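Local structure of cytosol aminopeptidase (Coxiella burnetii, 3IJ3) at residues G83-V88 with G111-N116; R128-F133 with F154-H159; K64-V69 with T74-P79; L176-A181 with F451-E456; P351-D356 with F474-Q479. The protein probably removes amino-terminal residues from peptides as a metal-dependent, probably manganese-using, aminopeptidase of the M17 family. All blocks are in the same frame, centred on the assembly; numbering follows the deposited sequence. Where two conformers were deposited one is given.

Contact 1: residues G83-V88 with G111-N116; sequences GALQRV and GAFQLN
F113 meets L85 and V88 through the far end of its ring, and following the side chain outward shows how it gets there. CB leaves the strand on the side of G83-V88, and chi1 of -60° sets CG beside the backbone N and anti to the carbonyl carbon. CB, CG and the CD atoms serve to carry the ring forward. At CE1 two methyls arrive: L85 CD2 at 3.7 Å and V88 CG2 at 3.9 Å. CZ is 4.0 Å from L85 CD2. The L85 methyl lies at the ring edge, near its plane, and the two side chains cross at about a right angle; V88 comes in at a slant. L85 has a second deposited conformer, which makes its share less certain. Strand 38-43 runs between the two strands, and its I38 and I40 also touch F113, as do A151 and L153. Every meeting across the contact is carbon on carbon, which implies cohesion by dispersion and burial of apolar surface on one face of the amino-terminal sheet.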
# COMPACT_ATOMS: atom_id res chain seq x y z
N GLY A 83 30.59 -10.21 -54.31
CA GLY A 83 29.56 -9.54 -53.53
C GLY A 83 28.76 -10.54 -52.72
O GLY A 83 27.92 -10.16 -51.91
N ALA A 84 28.98 -11.85 -52.94
CA ALA A 84 28.32 -12.86 -52.14
C ALA A 84 29.06 -12.86 -50.81
O ALA A 84 30.13 -12.27 -50.70
CB ALA A 84 28.42 -14.24 -52.80
N LEU A 85 28.51 -13.54 -49.80
CA LEU A 85 29.12 -13.59 -48.47
C LEU A 85 30.24 -14.64 -48.41
O LEU A 85 30.02 -15.82 -48.71
CB LEU A 85 28.03 -13.85 -47.42
CG LEU A 85 28.27 -13.67 -45.91
CD1 LEU A 85 28.65 -12.25 -45.59
CD2 LEU A 85 27.02 -14.04 -45.10
N GLN A 86 31.42 -14.21 -47.99
CA GLN A 86 32.60 -15.07 -47.89
C GLN A 86 32.71 -15.72 -46.49
O GLN A 86 33.03 -16.90 -46.36
CB GLN A 86 33.86 -14.20 -48.11
CG GLN A 86 35.19 -14.91 -47.94
CD GLN A 86 36.40 -13.96 -48.02
OE1 GLN A 86 37.30 -14.07 -47.21
NE2 GLN A 86 36.37 -13.02 -48.94
N ARG A 87 32.45 -14.92 -45.46
CA ARG A 87 32.66 -15.34 -44.06
C ARG A 87 32.04 -14.38 -43.12
O ARG A 87 31.85 -13.22 -43.45
CB ARG A 87 34.19 -15.36 -43.79
CG ARG A 87 34.67 -15.49 -42.32
CD ARG A 87 36.22 -15.48 -42.23
NE ARG A 87 36.78 -16.48 -43.13
CZ ARG A 87 36.97 -17.77 -42.83
NH1 ARG A 87 36.72 -18.25 -41.61
NH2 ARG A 87 37.44 -18.58 -43.76
N VAL A 88 31.71 -14.85 -41.92
CA VAL A 88 31.20 -13.97 -40.90
C VAL A 88 32.08 -14.09 -39.66
O VAL A 88 32.31 -15.19 -39.15
CB VAL A 88 29.73 -14.27 -40.53
CG1 VAL A 88 29.25 -13.37 -39.36
CG2 VAL A 88 28.82 -14.06 -41.75
N GLY A 111 21.34 -17.58 -45.34
CA GLY A 111 22.32 -18.55 -45.84
C GLY A 111 22.51 -19.82 -45.06
O GLY A 111 21.86 -20.04 -44.04
N ALA A 112 23.41 -20.65 -45.59
CA ALA A 112 23.81 -21.93 -45.01
C ALA A 112 25.19 -21.72 -44.45
O ALA A 112 26.14 -21.46 -45.21
CB ALA A 112 23.82 -23.05 -46.09
N PHE A 113 25.33 -21.83 -43.13
CA PHE A 113 26.61 -21.53 -42.46
C PHE A 113 27.22 -22.75 -41.81
O PHE A 113 26.58 -23.79 -41.67
CB PHE A 113 26.39 -20.43 -41.40
CG PHE A 113 25.86 -19.12 -41.96
CD1 PHE A 113 26.74 -18.09 -42.27
CD2 PHE A 113 24.50 -18.92 -42.17
CE1 PHE A 113 26.28 -16.87 -42.80
CE2 PHE A 113 24.02 -17.72 -42.70
CZ PHE A 113 24.92 -16.68 -43.02
N GLN A 114 28.47 -22.63 -41.40
CA GLN A 114 29.13 -23.72 -40.72
C GLN A 114 30.13 -23.15 -39.75
O GLN A 114 30.65 -22.05 -39.96
CB GLN A 114 29.89 -24.62 -41.71
CG GLN A 114 31.10 -23.91 -42.31
CD GLN A 114 31.84 -24.72 -43.34
OE1 GLN A 114 31.38 -25.78 -43.78
NE2 GLN A 114 32.99 -24.21 -43.76
N LEU A 115 30.38 -23.89 -38.68
CA LEU A 115 31.39 -23.55 -37.68
C LEU A 115 32.60 -24.41 -38.04
O LEU A 115 32.46 -25.39 -38.79
CB LEU A 115 30.95 -23.91 -36.27
CG LEU A 115 29.68 -23.21 -35.79
CD1 LEU A 115 29.53 -23.49 -34.27
CD2 LEU A 115 29.74 -21.73 -36.08
N ASN A 116 33.77 -24.07 -37.51
CA ASN A 116 35.00 -24.85 -37.71
C ASN A 116 35.48 -25.39 -36.37
O ASN A 116 35.74 -24.63 -35.44
CB ASN A 116 36.09 -23.99 -38.37
CG ASN A 116 37.40 -24.74 -38.60
OD1 ASN A 116 37.58 -25.88 -38.16
ND2 ASN A 116 38.33 -24.10 -39.30

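Contact 2: residues R128-F133 with F154-H159; sequences RALLAF and FLPQAH
L130 reaches from helix 123-135 toward L155 and P156, a packing of a helix against the end of a strand and the turn that follows it in the alpha/beta amino-terminal domain, at the point where strand 151-154 ends and the chain turns into helix 157-178. L130 is the helix residue that makes the contact; its CA lies 7.1 Å from that of L155. Its first torsion (chi1 -67°) sets CG anti to the carbonyl carbon, and from there the two methyls divide the work. CD1 comes end-on to the CD corner of P156, 3.9 Å away. The same methyl meets CD1 of L155 at 4.0 Å, where the two leucines lie at a slant to each other. CB of H159 closes on it from a third residue, at 4.1 Å, while the imidazole is turned obliquely to the methyl. The polar end of H159 has its own partner, with ND1 hydrogen-bonded to E127 of the same helix 123-135, and its ring meets that of Y126 nearly perpendicularly. F154 directs its side chain away from the helix; its ring has P156 N over one face, 3.8 Å above the plane, and also meets the ring of F37. What F154 offers to L130 is instead its backbone, the carbonyl O lying 3.7 Å from L130 CD2.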
# COMPACT_ATOMS: atom_id res chain seq x y z
N ARG A 128 28.59 -26.88 -27.63
CA ARG A 128 27.82 -25.81 -26.98
C ARG A 128 27.49 -24.66 -27.94
O ARG A 128 26.42 -24.08 -27.87
CB ARG A 128 28.58 -25.22 -25.81
CG ARG A 128 28.72 -26.14 -24.67
CD ARG A 128 29.45 -25.44 -23.55
NE ARG A 128 29.78 -26.39 -22.50
CZ ARG A 128 30.42 -26.07 -21.39
NH1 ARG A 128 30.81 -24.81 -21.16
NH2 ARG A 128 30.67 -27.02 -20.52
N ALA A 129 28.44 -24.31 -28.81
CA ALA A 129 28.21 -23.27 -29.79
C ALA A 129 27.12 -23.72 -30.77
O ALA A 129 26.24 -22.95 -31.12
CB ALA A 129 29.52 -22.93 -30.54
N LEU A 130 27.19 -24.97 -31.24
CA LEU A 130 26.16 -25.49 -32.14
C LEU A 130 24.77 -25.42 -31.49
O LEU A 130 23.78 -25.02 -32.11
CB LEU A 130 26.48 -26.95 -32.53
CG LEU A 130 27.72 -27.18 -33.39
CD1 LEU A 130 28.13 -28.67 -33.37
CD2 LEU A 130 27.50 -26.70 -34.81
N LEU A 131 24.68 -25.84 -30.24
CA LEU A 131 23.42 -25.80 -29.50
C LEU A 131 22.92 -24.36 -29.27
O LEU A 131 21.75 -24.05 -29.53
CB LEU A 131 23.57 -26.53 -28.16
CG LEU A 131 22.34 -26.53 -27.25
CD1 LEU A 131 21.17 -27.23 -27.94
CD2 LEU A 131 22.70 -27.19 -25.91
N ALA A 132 23.82 -23.46 -28.86
CA ALA A 132 23.46 -22.05 -28.62
C ALA A 132 22.85 -21.44 -29.86
O ALA A 132 21.88 -20.69 -29.76
CB ALA A 132 24.69 -21.24 -28.17
N PHE A 133 23.41 -21.75 -31.03
CA PHE A 133 22.82 -21.25 -32.27
C PHE A 133 21.34 -21.64 -32.37
O PHE A 133 20.47 -20.79 -32.68
CB PHE A 133 23.56 -21.80 -33.50
CG PHE A 133 22.94 -21.35 -34.80
CD1 PHE A 133 23.28 -20.12 -35.34
CD2 PHE A 133 21.99 -22.12 -35.43
CE1 PHE A 133 22.68 -19.69 -36.51
CE2 PHE A 133 21.39 -21.68 -36.60
CZ PHE A 133 21.74 -20.47 -37.13
N PHE A 154 25.13 -25.83 -40.25
CA PHE A 154 25.43 -27.21 -40.43
C PHE A 154 25.68 -27.88 -39.08
O PHE A 154 26.42 -27.36 -38.24
CB PHE A 154 26.65 -27.39 -41.32
CG PHE A 154 27.07 -28.81 -41.45
CD1 PHE A 154 26.22 -29.74 -42.02
CD2 PHE A 154 28.31 -29.24 -40.99
CE1 PHE A 154 26.59 -31.08 -42.14
CE2 PHE A 154 28.68 -30.57 -41.10
CZ PHE A 154 27.82 -31.49 -41.66
N LEU A 155 25.06 -29.05 -38.88
CA LEU A 155 25.24 -29.84 -37.66
C LEU A 155 25.95 -31.16 -38.02
O LEU A 155 25.31 -32.06 -38.59
CB LEU A 155 23.89 -30.09 -36.98
CG LEU A 155 23.88 -30.93 -35.70
CD1 LEU A 155 24.80 -30.38 -34.65
CD2 LEU A 155 22.42 -31.00 -35.15
N PRO A 156 27.24 -31.29 -37.68
CA PRO A 156 28.00 -32.51 -38.02
C PRO A 156 27.42 -33.77 -37.37
O PRO A 156 26.89 -33.71 -36.25
CB PRO A 156 29.41 -32.23 -37.47
CG PRO A 156 29.45 -30.79 -37.18
CD PRO A 156 28.06 -30.31 -36.95
N GLN A 157 27.55 -34.89 -38.06
CA GLN A 157 26.97 -36.15 -37.62
C GLN A 157 27.45 -36.57 -36.22
O GLN A 157 26.66 -37.11 -35.42
CB GLN A 157 27.24 -37.23 -38.68
CG GLN A 157 26.30 -38.44 -38.61
CD GLN A 157 26.59 -39.34 -37.44
OE1 GLN A 157 27.75 -39.57 -37.10
NE2 GLN A 157 25.53 -39.88 -36.82
N ALA A 158 28.71 -36.27 -35.91
CA ALA A 158 29.29 -36.64 -34.61
C ALA A 158 28.59 -35.98 -33.42
O ALA A 158 28.61 -36.52 -32.30
CB ALA A 158 30.79 -36.29 -34.60
N HIS A 159 27.97 -34.83 -33.65
CA HIS A 159 27.32 -34.09 -32.58
C HIS A 159 25.82 -33.97 -32.77
O HIS A 159 25.14 -33.39 -31.93
CB HIS A 159 27.89 -32.67 -32.55
CG HIS A 159 29.37 -32.64 -32.37
ND1 HIS A 159 29.96 -32.77 -31.13
CD2 HIS A 159 30.37 -32.53 -33.26
CE1 HIS A 159 31.27 -32.72 -31.27
NE2 HIS A 159 31.55 -32.59 -32.56

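Contact 3: residues K64-V69 with T74-P79; sequences KASGFV and TICSIP
T74 opens the second segment against the ring of F68, its OG1 3.4 Å from CE1 and slanting to the ring plane. That hydroxyl is well occupied: it is hydrogen-bonded to the carbonyl O of L71, and a water 2.8 Å from OG1 donates to it. The water also accepts from V69 N at 2.9 Å, making a one-water bridge between the two segments. I75 turns its side chain away toward V88 and L90 and offers its carbonyl carbon, 3.8 Å from F68 CD1. C76 then points back and makes a CH-pi contact, CB standing over one face of the F68 ring, 4.0 Å from the centroid and 26° off the normal. Its SG, anti to the backbone N (chi1 -177°), is swung to an oblique sulfur-aromatic position toward S66. Beyond C76, S77 and P79 pack on W62 of the second subunit. F68 is placed by the turn before it, since its N donates to S66 OG over 3.2 Å at 160°, while S66 OG also bonds to V63 O. This is an ST turn leaving helix 57-66, within a helix-loop-strand unit whose strand 75-79 is an outermost strand of the amino-terminal sheet within the chain.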
# COMPACT_ATOMS: atom_id res chain seq x y z
N LYS A 64 38.47 -3.20 -41.64
CA LYS A 64 38.82 -1.87 -41.10
C LYS A 64 37.69 -0.85 -41.39
O LYS A 64 37.24 -0.14 -40.48
CB LYS A 64 40.13 -1.40 -41.69
CG LYS A 64 40.58 -0.02 -41.21
CD LYS A 64 41.93 0.35 -41.77
CE LYS A 64 42.37 1.74 -41.30
NZ LYS A 64 43.68 2.13 -41.90
N ALA A 65 37.19 -0.84 -42.62
CA ALA A 65 36.11 0.09 -43.00
C ALA A 65 34.79 -0.15 -42.25
O ALA A 65 34.02 0.78 -42.04
CB ALA A 65 35.86 0.01 -44.49
N SER A 66 34.54 -1.38 -41.84
CA SER A 66 33.30 -1.73 -41.14
C SER A 66 33.27 -1.29 -39.69
O SER A 66 32.19 -1.17 -39.12
CB SER A 66 33.09 -3.25 -41.18
OG SER A 66 33.98 -3.90 -40.27
N GLY A 67 34.42 -1.09 -39.06
CA GLY A 67 34.47 -0.70 -37.66
C GLY A 67 34.43 -1.89 -36.70
O GLY A 67 34.37 -1.71 -35.48
N PHE A 68 34.46 -3.10 -37.24
CA PHE A 68 34.46 -4.29 -36.41
C PHE A 68 35.79 -4.40 -35.70
O PHE A 68 36.83 -4.35 -36.34
CB PHE A 68 34.23 -5.56 -37.24
CG PHE A 68 34.29 -6.86 -36.44
CD1 PHE A 68 33.20 -7.30 -35.71
CD2 PHE A 68 35.43 -7.66 -36.48
CE1 PHE A 68 33.25 -8.52 -34.99
CE2 PHE A 68 35.51 -8.86 -35.77
CZ PHE A 68 34.41 -9.30 -35.03
N VAL A 69 35.74 -4.57 -34.39
CA VAL A 69 36.94 -4.70 -33.57
C VAL A 69 36.91 -5.93 -32.64
O VAL A 69 37.79 -6.11 -31.81
CB VAL A 69 37.16 -3.41 -32.76
CG1 VAL A 69 37.44 -2.24 -33.70
CG2 VAL A 69 35.95 -3.11 -31.89
N THR A 74 28.97 -8.75 -31.71
CA THR A 74 28.94 -8.02 -32.98
C THR A 74 29.46 -8.95 -34.04
O THR A 74 30.17 -9.91 -33.73
CB THR A 74 29.80 -6.70 -32.97
OG1 THR A 74 31.20 -7.01 -32.76
CG2 THR A 74 29.32 -5.76 -31.88
N ILE A 75 29.09 -8.69 -35.29
CA ILE A 75 29.58 -9.50 -36.39
C ILE A 75 30.13 -8.63 -37.52
O ILE A 75 29.89 -7.42 -37.59
CB ILE A 75 28.48 -10.45 -36.98
CG1 ILE A 75 27.31 -9.65 -37.57
CG2 ILE A 75 27.97 -11.39 -35.91
CD1 ILE A 75 26.36 -10.47 -38.44
N CYS A 76 30.93 -9.26 -38.36
CA CYS A 76 31.44 -8.63 -39.56
C CYS A 76 31.20 -9.61 -40.70
O CYS A 76 31.81 -10.68 -40.74
CB CYS A 76 32.93 -8.28 -39.44
SG CYS A 76 33.56 -7.40 -40.92
N SER A 77 30.25 -9.27 -41.58
CA SER A 77 29.96 -10.06 -42.78
C SER A 77 30.93 -9.59 -43.86
O SER A 77 30.92 -8.41 -44.24
CB SER A 77 28.51 -9.84 -43.22
OG SER A 77 27.63 -10.26 -42.19
N ILE A 78 31.78 -10.49 -44.32
CA ILE A 78 32.84 -10.18 -45.29
C ILE A 78 32.47 -10.63 -46.69
O ILE A 78 32.16 -11.79 -46.91
CB ILE A 78 34.15 -10.87 -44.90
CG1 ILE A 78 34.59 -10.42 -43.50
CG2 ILE A 78 35.25 -10.60 -45.95
CD1 ILE A 78 35.73 -11.21 -42.95
N PRO A 79 32.51 -9.71 -47.67
CA PRO A 79 32.16 -10.11 -49.04
C PRO A 79 33.24 -10.82 -49.83
O PRO A 79 34.45 -10.64 -49.59
CB PRO A 79 31.83 -8.77 -49.71
CG PRO A 79 32.72 -7.78 -49.00
CD PRO A 79 32.71 -8.25 -47.54
O HOH W 1 33.24 -5.04 -32.92

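Contact 4: residues L176-A181 with F451-E456; sequences LINTPA and FAWNLE
The indole of W453 meets I177 at its edge and N178 obliquely. CG2 of I177 lies in the ring plane, 3.9 Å from CE3, so the methyl abuts the edge of the six-membered ring. The amide of N178 stands at 82° to the indole, with OD1 4.1 Å from CZ3. That amide is held from elsewhere: OD1 accepts from the backbone N of G465, and ND2 is hydrogen-bonded to the hydroxyl of Y138. These two bonds should fix its rotation, leaving it merely in touch with the tryptophan. In I177, chi1 of -67° sets CG1 beside the backbone N and leaves CG2 anti to it, facing the indole and also nearing A452 O. CD1 reaches A452 as well, 3.9 Å from its CB and 3.7 Å from its O. A452 takes a left-handed backbone conformation next to strand residues 453-454, and its side chain also touches H279 of helix 275-289. The contact thus joins the end of helix 157-178 to a catalytic-domain strand. Chemically it is a buried, mainly apolar meeting in which methyls also lie against a carbonyl O, with position set by shape across the segments and by hydrogen bonds around them.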
# COMPACT_ATOMS: atom_id res chain seq x y z
N LEU A 176 6.08 -25.51 -23.21
CA LEU A 176 5.13 -25.78 -22.14
C LEU A 176 4.96 -24.56 -21.24
O LEU A 176 3.86 -24.19 -20.87
CB LEU A 176 5.57 -27.01 -21.33
CG LEU A 176 5.51 -28.34 -22.09
CD1 LEU A 176 6.15 -29.48 -21.23
CD2 LEU A 176 4.07 -28.70 -22.49
N ILE A 177 6.08 -23.94 -20.86
CA ILE A 177 6.03 -22.74 -20.00
C ILE A 177 5.34 -21.58 -20.72
O ILE A 177 4.48 -20.90 -20.14
CB ILE A 177 7.44 -22.35 -19.51
CG1 ILE A 177 7.96 -23.42 -18.56
CG2 ILE A 177 7.43 -20.95 -18.78
CD1 ILE A 177 9.45 -23.32 -18.27
N ASN A 178 5.71 -21.36 -21.97
CA ASN A 178 5.11 -20.28 -22.76
C ASN A 178 3.61 -20.42 -23.06
O ASN A 178 2.92 -19.43 -23.32
CB ASN A 178 5.87 -20.10 -24.08
CG ASN A 178 7.21 -19.40 -23.92
OD1 ASN A 178 7.36 -18.55 -23.04
ND2 ASN A 178 8.12 -19.65 -24.84
N THR A 179 3.10 -21.65 -23.08
CA THR A 179 1.68 -21.84 -23.42
C THR A 179 0.82 -21.21 -22.34
O THR A 179 0.96 -21.51 -21.15
CB THR A 179 1.33 -23.32 -23.58
OG1 THR A 179 2.17 -23.89 -24.59
CG2 THR A 179 -0.17 -23.50 -23.99
N PRO A 180 -0.08 -20.33 -22.73
CA PRO A 180 -1.00 -19.74 -21.75
C PRO A 180 -1.69 -20.79 -20.91
O PRO A 180 -2.05 -21.88 -21.43
CB PRO A 180 -2.03 -19.05 -22.64
CG PRO A 180 -1.30 -18.69 -23.83
CD PRO A 180 -0.31 -19.80 -24.08
N ALA A 181 -1.99 -20.47 -19.65
CA ALA A 181 -2.63 -21.43 -18.76
C ALA A 181 -3.93 -22.00 -19.30
O ALA A 181 -4.22 -23.17 -19.10
CB ALA A 181 -2.83 -20.84 -17.36
N PHE A 451 13.57 -20.10 -11.49
CA PHE A 451 12.68 -19.03 -11.95
C PHE A 451 11.99 -19.43 -13.29
O PHE A 451 10.85 -19.05 -13.54
CB PHE A 451 13.46 -17.73 -12.01
CG PHE A 451 12.63 -16.53 -12.34
CD1 PHE A 451 11.69 -16.07 -11.46
CD2 PHE A 451 12.83 -15.83 -13.51
CE1 PHE A 451 10.92 -14.96 -11.76
CE2 PHE A 451 12.06 -14.71 -13.79
CZ PHE A 451 11.12 -14.29 -12.91
N ALA A 452 12.71 -20.18 -14.13
CA ALA A 452 12.18 -20.75 -15.38
C ALA A 452 11.68 -19.73 -16.38
O ALA A 452 10.79 -20.03 -17.15
CB ALA A 452 11.05 -21.77 -15.06
N TRP A 453 12.31 -18.55 -16.43
CA TRP A 453 11.87 -17.49 -17.30
C TRP A 453 12.98 -16.48 -17.58
O TRP A 453 13.82 -16.23 -16.70
CB TRP A 453 10.70 -16.77 -16.60
CG TRP A 453 9.95 -15.74 -17.39
CD1 TRP A 453 10.23 -14.41 -17.48
CD2 TRP A 453 8.78 -15.95 -18.18
NE1 TRP A 453 9.31 -13.78 -18.29
CE2 TRP A 453 8.41 -14.70 -18.73
CE3 TRP A 453 8.00 -17.07 -18.48
CZ2 TRP A 453 7.30 -14.55 -19.53
CZ3 TRP A 453 6.91 -16.91 -19.28
CH2 TRP A 453 6.58 -15.68 -19.82
N ASN A 454 13.02 -15.98 -18.81
CA ASN A 454 13.91 -14.92 -19.22
C ASN A 454 13.10 -13.62 -19.22
O ASN A 454 12.20 -13.43 -20.05
CB ASN A 454 14.46 -15.14 -20.63
CG ASN A 454 15.33 -16.38 -20.73
OD1 ASN A 454 16.16 -16.64 -19.85
ND2 ASN A 454 15.18 -17.13 -21.84
N LEU A 455 13.44 -12.70 -18.32
CA LEU A 455 12.77 -11.40 -18.26
C LEU A 455 13.21 -10.48 -19.40
O LEU A 455 12.46 -9.63 -19.85
CB LEU A 455 13.07 -10.73 -16.93
CG LEU A 455 12.42 -11.40 -15.73
CD1 LEU A 455 13.07 -10.98 -14.43
CD2 LEU A 455 10.90 -11.10 -15.72
N GLU A 456 14.42 -10.67 -19.88
CA GLU A 456 14.99 -9.84 -20.93
C GLU A 456 15.47 -10.69 -22.10
O GLU A 456 15.80 -11.84 -21.92
CB GLU A 456 16.25 -9.17 -20.40
CG GLU A 456 16.13 -8.35 -19.13
CD GLU A 456 17.48 -8.24 -18.40
OE1 GLU A 456 18.08 -9.31 -18.07
OE2 GLU A 456 17.93 -7.11 -18.13

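Contact 5: residues P351-D356 with F474-Q479; sequences PDLIID and FHYLEQ
The helical turn that presents Y476 and L477 to L353 is closed by the backbone bond from E478 N to F474 O, 2.9 Å long, and the next one, Q479 N to H475 O, follows at 3.0 Å. Across the contact the meeting is apolar and rests on one methyl. L353 CD2 is 3.7 Å from L477 CD2 and 4.1 Å from Y476 CE2. It reaches the tyrosine at the ring edge, near its plane, the two side chains running past each other in opposite directions. L353 extends with CG anti to the backbone N (chi1 175°), whereas L477 (chi1 -63°) folds CG beside its N, and the two leucines meet at a slant. The side chain of Y476 also comes within about 3 Å, nearest atoms, of a bound triethylene glycol, probably from the crystallisation liquor. Strand 353-359 lies between strands 244-252 and 445-454, parallel to both. L353 and I355 point toward helix 470-481, while the alternate residue I354 packs on helix 335-347, so helices cover both faces of this catalytic-domain sheet.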
# COMPACT_ATOMS: atom_id res chain seq x y z
N PRO A 351 14.08 -45.05 -3.21
CA PRO A 351 14.85 -44.85 -4.42
C PRO A 351 16.29 -44.46 -4.15
O PRO A 351 16.62 -44.01 -3.04
CB PRO A 351 14.09 -43.71 -5.13
CG PRO A 351 13.46 -42.94 -4.06
CD PRO A 351 13.17 -43.93 -2.95
N ASP A 352 17.15 -44.64 -5.16
CA ASP A 352 18.57 -44.28 -5.02
C ASP A 352 18.75 -42.76 -4.98
O ASP A 352 19.70 -42.25 -4.37
CB ASP A 352 19.38 -44.84 -6.19
CG ASP A 352 20.87 -44.84 -5.93
OD1 ASP A 352 21.29 -45.39 -4.90
OD2 ASP A 352 21.64 -44.36 -6.79
N LEU A 353 17.82 -42.03 -5.62
CA LEU A 353 17.88 -40.58 -5.72
C LEU A 353 16.52 -39.99 -6.04
O LEU A 353 15.76 -40.58 -6.82
CB LEU A 353 18.83 -40.18 -6.88
CG LEU A 353 18.92 -38.69 -7.23
CD1 LEU A 353 19.59 -37.92 -6.09
CD2 LEU A 353 19.71 -38.56 -8.54
N ILE A 354 16.21 -38.86 -5.42
CA ILE A 354 15.00 -38.09 -5.73
C ILE A 354 15.47 -36.68 -6.08
O ILE A 354 16.28 -36.10 -5.35
CB ILE A 354 14.01 -37.96 -4.55
CG1 ILE A 354 13.57 -39.35 -4.07
CG2 ILE A 354 12.78 -37.06 -4.98
CD1 ILE A 354 12.69 -39.32 -2.78
N ILE A 355 14.98 -36.13 -7.20
CA ILE A 355 15.29 -34.75 -7.56
C ILE A 355 13.98 -34.06 -7.85
O ILE A 355 13.15 -34.56 -8.64
CB ILE A 355 16.17 -34.60 -8.80
CG1 ILE A 355 17.53 -35.29 -8.60
CG2 ILE A 355 16.38 -33.09 -9.13
CD1 ILE A 355 18.39 -35.25 -9.82
N ASP A 356 13.73 -32.94 -7.17
CA ASP A 356 12.53 -32.15 -7.45
C ASP A 356 12.88 -30.77 -8.02
O ASP A 356 13.96 -30.22 -7.77
CB ASP A 356 11.55 -32.07 -6.27
CG ASP A 356 11.92 -31.08 -5.22
OD1 ASP A 356 11.84 -29.85 -5.51
OD2 ASP A 356 12.18 -31.52 -4.07
N PHE A 474 21.85 -33.43 -15.61
CA PHE A 474 22.07 -34.54 -16.52
C PHE A 474 23.52 -35.00 -16.53
O PHE A 474 23.81 -36.22 -16.59
CB PHE A 474 21.57 -34.26 -17.95
CG PHE A 474 21.59 -35.47 -18.81
CD1 PHE A 474 20.66 -36.48 -18.62
CD2 PHE A 474 22.55 -35.63 -19.79
CE1 PHE A 474 20.70 -37.65 -19.37
CE2 PHE A 474 22.58 -36.80 -20.57
CZ PHE A 474 21.63 -37.80 -20.35
N HIS A 475 24.46 -34.06 -16.52
CA HIS A 475 25.88 -34.39 -16.46
C HIS A 475 26.15 -35.26 -15.21
O HIS A 475 26.83 -36.30 -15.29
CB HIS A 475 26.73 -33.12 -16.43
CG HIS A 475 28.19 -33.37 -16.21
ND1 HIS A 475 29.08 -33.51 -17.25
CD2 HIS A 475 28.90 -33.51 -15.07
CE1 HIS A 475 30.28 -33.74 -16.76
NE2 HIS A 475 30.20 -33.75 -15.44
N TYR A 476 25.63 -34.83 -14.07
CA TYR A 476 25.76 -35.57 -12.83
C TYR A 476 25.23 -37.02 -12.99
O TYR A 476 25.90 -37.99 -12.63
CB TYR A 476 25.03 -34.85 -11.66
CG TYR A 476 24.88 -35.76 -10.49
CD1 TYR A 476 25.97 -36.11 -9.72
CD2 TYR A 476 23.68 -36.39 -10.23
CE1 TYR A 476 25.86 -37.00 -8.69
CE2 TYR A 476 23.56 -37.29 -9.18
CZ TYR A 476 24.66 -37.59 -8.42
OH TYR A 476 24.57 -38.50 -7.40
N LEU A 477 24.03 -37.16 -13.57
CA LEU A 477 23.44 -38.48 -13.76
C LEU A 477 24.28 -39.38 -14.67
O LEU A 477 24.43 -40.56 -14.40
CB LEU A 477 22.01 -38.37 -14.30
CG LEU A 477 21.02 -37.67 -13.36
CD1 LEU A 477 19.64 -37.53 -14.06
CD2 LEU A 477 20.87 -38.44 -12.04
N GLU A 478 24.83 -38.81 -15.73
CA GLU A 478 25.69 -39.60 -16.61
C GLU A 478 26.95 -40.06 -15.90
O GLU A 478 27.38 -41.20 -16.08
CB GLU A 478 26.06 -38.82 -17.87
CG GLU A 478 24.94 -38.72 -18.88
CD GLU A 478 25.47 -38.36 -20.27
OE1 GLU A 478 26.19 -37.34 -20.39
OE2 GLU A 478 25.15 -39.10 -21.24
N GLN A 479 27.54 -39.17 -15.12
CA GLN A 479 28.74 -39.52 -14.35
C GLN A 479 28.46 -40.59 -13.30
O GLN A 479 29.27 -41.49 -13.10
CB GLN A 479 29.32 -38.27 -13.66
CG GLN A 479 29.90 -37.24 -14.63
CD GLN A 479 31.11 -37.76 -15.40
OE1 GLN A 479 31.13 -37.76 -16.64
NE2 GLN A 479 32.09 -38.25 -14.67

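How the contacts relate
Contacts 1, 2 and 3 form a connected group in the amino-terminal domain. Contact 1 joins contact 3 through paired neighbouring strands, with Q86 N to I78 O at 2.8 Å, and joins contact 2 through F113 O to F154 N at 2.9 Å; contacts 2 and 3 do not touch. Helix 157-178 begins at contact 2 and ends at contact 4, their centres about 25 Å apart, and so links the two domains. Contacts 4 and 5 share the catalytic sheet through neighbouring strands 445-454 and 353-359, also about 25 Å between centres. Contact 4 lies outside the metal site, the A452 side chain being about 12 Å from the lithium ion bound at K250, D255, D273 and E334.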